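PDB 1IQ6: (R)-specific enoyl-CoA hydratase from Aeromonas punctata, which catalyses the hydration of short-chain trans-2-enoyl-CoA of four to six carbons to (3R)-3-hydroxyacyl-CoA, supplying monomers for polyhydroxyalkanoate synthesis. Local coordinates for residues G64-Q69 and S75-Q80. Sequence-based numbering, arbitrary orientation.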
loop_
_atom_site.group_PDB
_atom_site.type_symbol
_atom_site.label_atom_id
_atom_site.label_comp_id
_atom_site.label_asym_id
_atom_site.label_seq_id
_atom_site.Cartn_x
_atom_site.Cartn_y
_atom_site.Cartn_z
ATOM N N GLY B 64 1.061 3.572 9.229
ATOM C CA GLY B 64 1.297 4.552 10.273
ATOM C C GLY B 64 0.594 4.198 11.574
ATOM O O GLY B 64 1.188 4.262 12.646
ATOM N N LEU B 65 -0.678 3.828 11.487
ATOM C CA LEU B 65 -1.426 3.466 12.685
ATOM C C LEU B 65 -0.893 2.187 13.321
ATOM O O LEU B 65 -0.719 2.112 14.541
ATOM C CB LEU B 65 -2.909 3.287 12.356
ATOM C CG LEU B 65 -3.711 4.579 12.215
ATOM C CD1 LEU B 65 -5.130 4.261 11.760
ATOM C CD2 LEU B 65 -3.722 5.311 13.552
ATOM N N LEU B 66 -0.629 1.185 12.493
ATOM C CA LEU B 66 -0.132 -0.094 12.983
ATOM C C LEU B 66 1.239 0.010 13.640
ATOM O O LEU B 66 1.486 -0.608 14.673
ATOM C CB LEU B 66 -0.074 -1.104 11.832
ATOM C CG LEU B 66 -1.409 -1.514 11.200
ATOM C CD1 LEU B 66 -1.151 -2.277 9.902
ATOM C CD2 LEU B 66 -2.212 -2.363 12.184
ATOM N N GLY B 67 2.126 0.805 13.050
ATOM C CA GLY B 67 3.464 0.934 13.599
ATOM C C GLY B 67 3.653 1.982 14.678
ATOM O O GLY B 67 4.577 1.880 15.488
ATOM N N GLN B 68 2.782 2.984 14.711
ATOM C CA GLN B 68 2.914 4.047 15.695
ATOM C C GLN B 68 1.982 3.939 16.898
ATOM O O GLN B 68 2.336 4.369 17.997
ATOM C CB GLN B 68 2.708 5.407 15.020
ATOM C CG GLN B 68 3.710 5.710 13.917
ATOM C CD GLN B 68 5.124 5.894 14.437
ATOM O OE1 GLN B 68 6.073 6.003 13.661
ATOM N NE2 GLN B 68 5.271 5.937 15.756
ATOM N N GLN B 69 0.804 3.353 16.705
ATOM C CA GLN B 69 -0.154 3.261 17.798
ATOM C C GLN B 69 -0.672 1.882 18.193
ATOM O O GLN B 69 -0.603 1.503 19.362
ATOM C CB GLN B 69 -1.355 4.162 17.499
ATOM C CG GLN B 69 -1.037 5.649 17.524
ATOM C CD GLN B 69 -2.247 6.508 17.215
ATOM O OE1 GLN B 69 -3.318 6.330 17.800
ATOM N NE2 GLN B 69 -2.082 7.452 16.296
ATOM N N SER B 75 6.020 -3.380 15.760
ATOM C CA SER B 75 5.142 -4.229 14.960
ATOM C C SER B 75 5.738 -4.501 13.587
ATOM O O SER B 75 6.366 -3.627 12.983
ATOM C CB SER B 75 3.770 -3.571 14.782
ATOM O OG SER B 75 3.099 -3.425 16.019
ATOM N N ILE B 76 5.538 -5.718 13.096
ATOM C CA ILE B 76 6.033 -6.102 11.783
ATOM C C ILE B 76 4.867 -6.549 10.899
ATOM O O ILE B 76 4.076 -7.406 11.282
ATOM C CB ILE B 76 7.069 -7.244 11.891
ATOM C CG1 ILE B 76 8.300 -6.753 12.661
ATOM C CG2 ILE B 76 7.461 -7.723 10.501
ATOM C CD1 ILE B 76 9.355 -7.819 12.883
ATOM N N TYR B 77 4.768 -5.945 9.720
ATOM C CA TYR B 77 3.717 -6.250 8.753
ATOM C C TYR B 77 3.883 -7.651 8.168
ATOM O O TYR B 77 4.944 -7.983 7.639
ATOM C CB TYR B 77 3.782 -5.233 7.611
ATOM C CG TYR B 77 2.521 -4.438 7.334
ATOM C CD1 TYR B 77 2.615 -3.130 6.863
ATOM C CD2 TYR B 77 1.249 -5.001 7.468
ATOM C CE1 TYR B 77 1.487 -2.398 6.528
ATOM C CE2 TYR B 77 0.099 -4.267 7.131
ATOM C CZ TYR B 77 0.237 -2.963 6.659
ATOM O OH TYR B 77 -0.861 -2.214 6.309
ATOM N N LEU B 78 2.843 -8.471 8.261
ATOM C CA LEU B 78 2.890 -9.814 7.690
ATOM C C LEU B 78 1.965 -9.881 6.471
ATOM O O LEU B 78 2.246 -10.584 5.503
ATOM C CB LEU B 78 2.468 -10.866 8.723
ATOM C CG LEU B 78 3.361 -11.029 9.958
ATOM C CD1 LEU B 78 2.825 -12.167 10.813
ATOM C CD2 LEU B 78 4.797 -11.319 9.543
ATOM N N GLY B 79 0.860 -9.142 6.518
ATOM C CA GLY B 79 -0.063 -9.148 5.399
ATOM C C GLY B 79 -1.079 -8.026 5.463
ATOM O O GLY B 79 -1.359 -7.491 6.534
ATOM N N GLN B 80 -1.623 -7.663 4.306
ATOM C CA GLN B 80 -2.632 -6.615 4.226
ATOM C C GLN B 80 -3.531 -6.860 3.030
ATOM O O GLN B 80 -3.046 -7.016 1.909
ATOM C CB GLN B 80 -1.977 -5.234 4.087
ATOM C CG GLN B 80 -2.970 -4.081 3.893
ATOM C CD GLN B 80 -3.748 -3.736 5.158
ATOM O OE1 GLN B 80 -3.166 -3.347 6.173
ATOM N NE2 GLN B 80 -5.071 -3.868 5.096
#
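Leu-66, near the C-terminal end of helix 55-68, reaches over to Tyr-77 on strand 76-84 with one methyl branch. Its CD1 lies 3.6 Å from Tyr-77 CZ and equally near CE2 and OH, meeting the phenol end of the ring obliquely, and the two side chains cross at about a right angle. CG lies anti to the carbonyl carbon (chi1 -65°) and CD1 anti to CA, which carries this methyl to the tyrosine ring. Ala-129 on the neighbouring strand 123-132 touches both side chains, so the apolar cluster continues onto the sheet.

No hydrogen bond joins 64-69 directly to 75-80. Tyr-77 OH donates a hydrogen bond of 2.6 Å to Gln-80 OE1, which sits in the plane of the phenol ring. The hydroxyl approaches OE1 at 127° to the C=O, tilted somewhat out of the carbonyl plane. This bond probably helps fix the hydroxyl next to the leucine methyl, while Gln-80 NE2 bonds Thr-114 OG1 and steadies the amide from its other end. Ser-75 OG comes within 3.5 Å of Leu-66 O, but its hydrogen bond goes to Gly-72 O. Gly-72, in the loop between helix and strand, also makes a backbone hydrogen bond with Leu-66.

A classic beta bulge places Leu-78 and Gly-79 both opposite Val-130. Gly-79 and Gln-80 also pair antiparallel with a strand of the second subunit, and the Tyr-77 ring meets Phe-84 of that subunit. Central helix against antiparallel sheet, continued across the dimer, is the hot dog fold of MaoC-like hydratases.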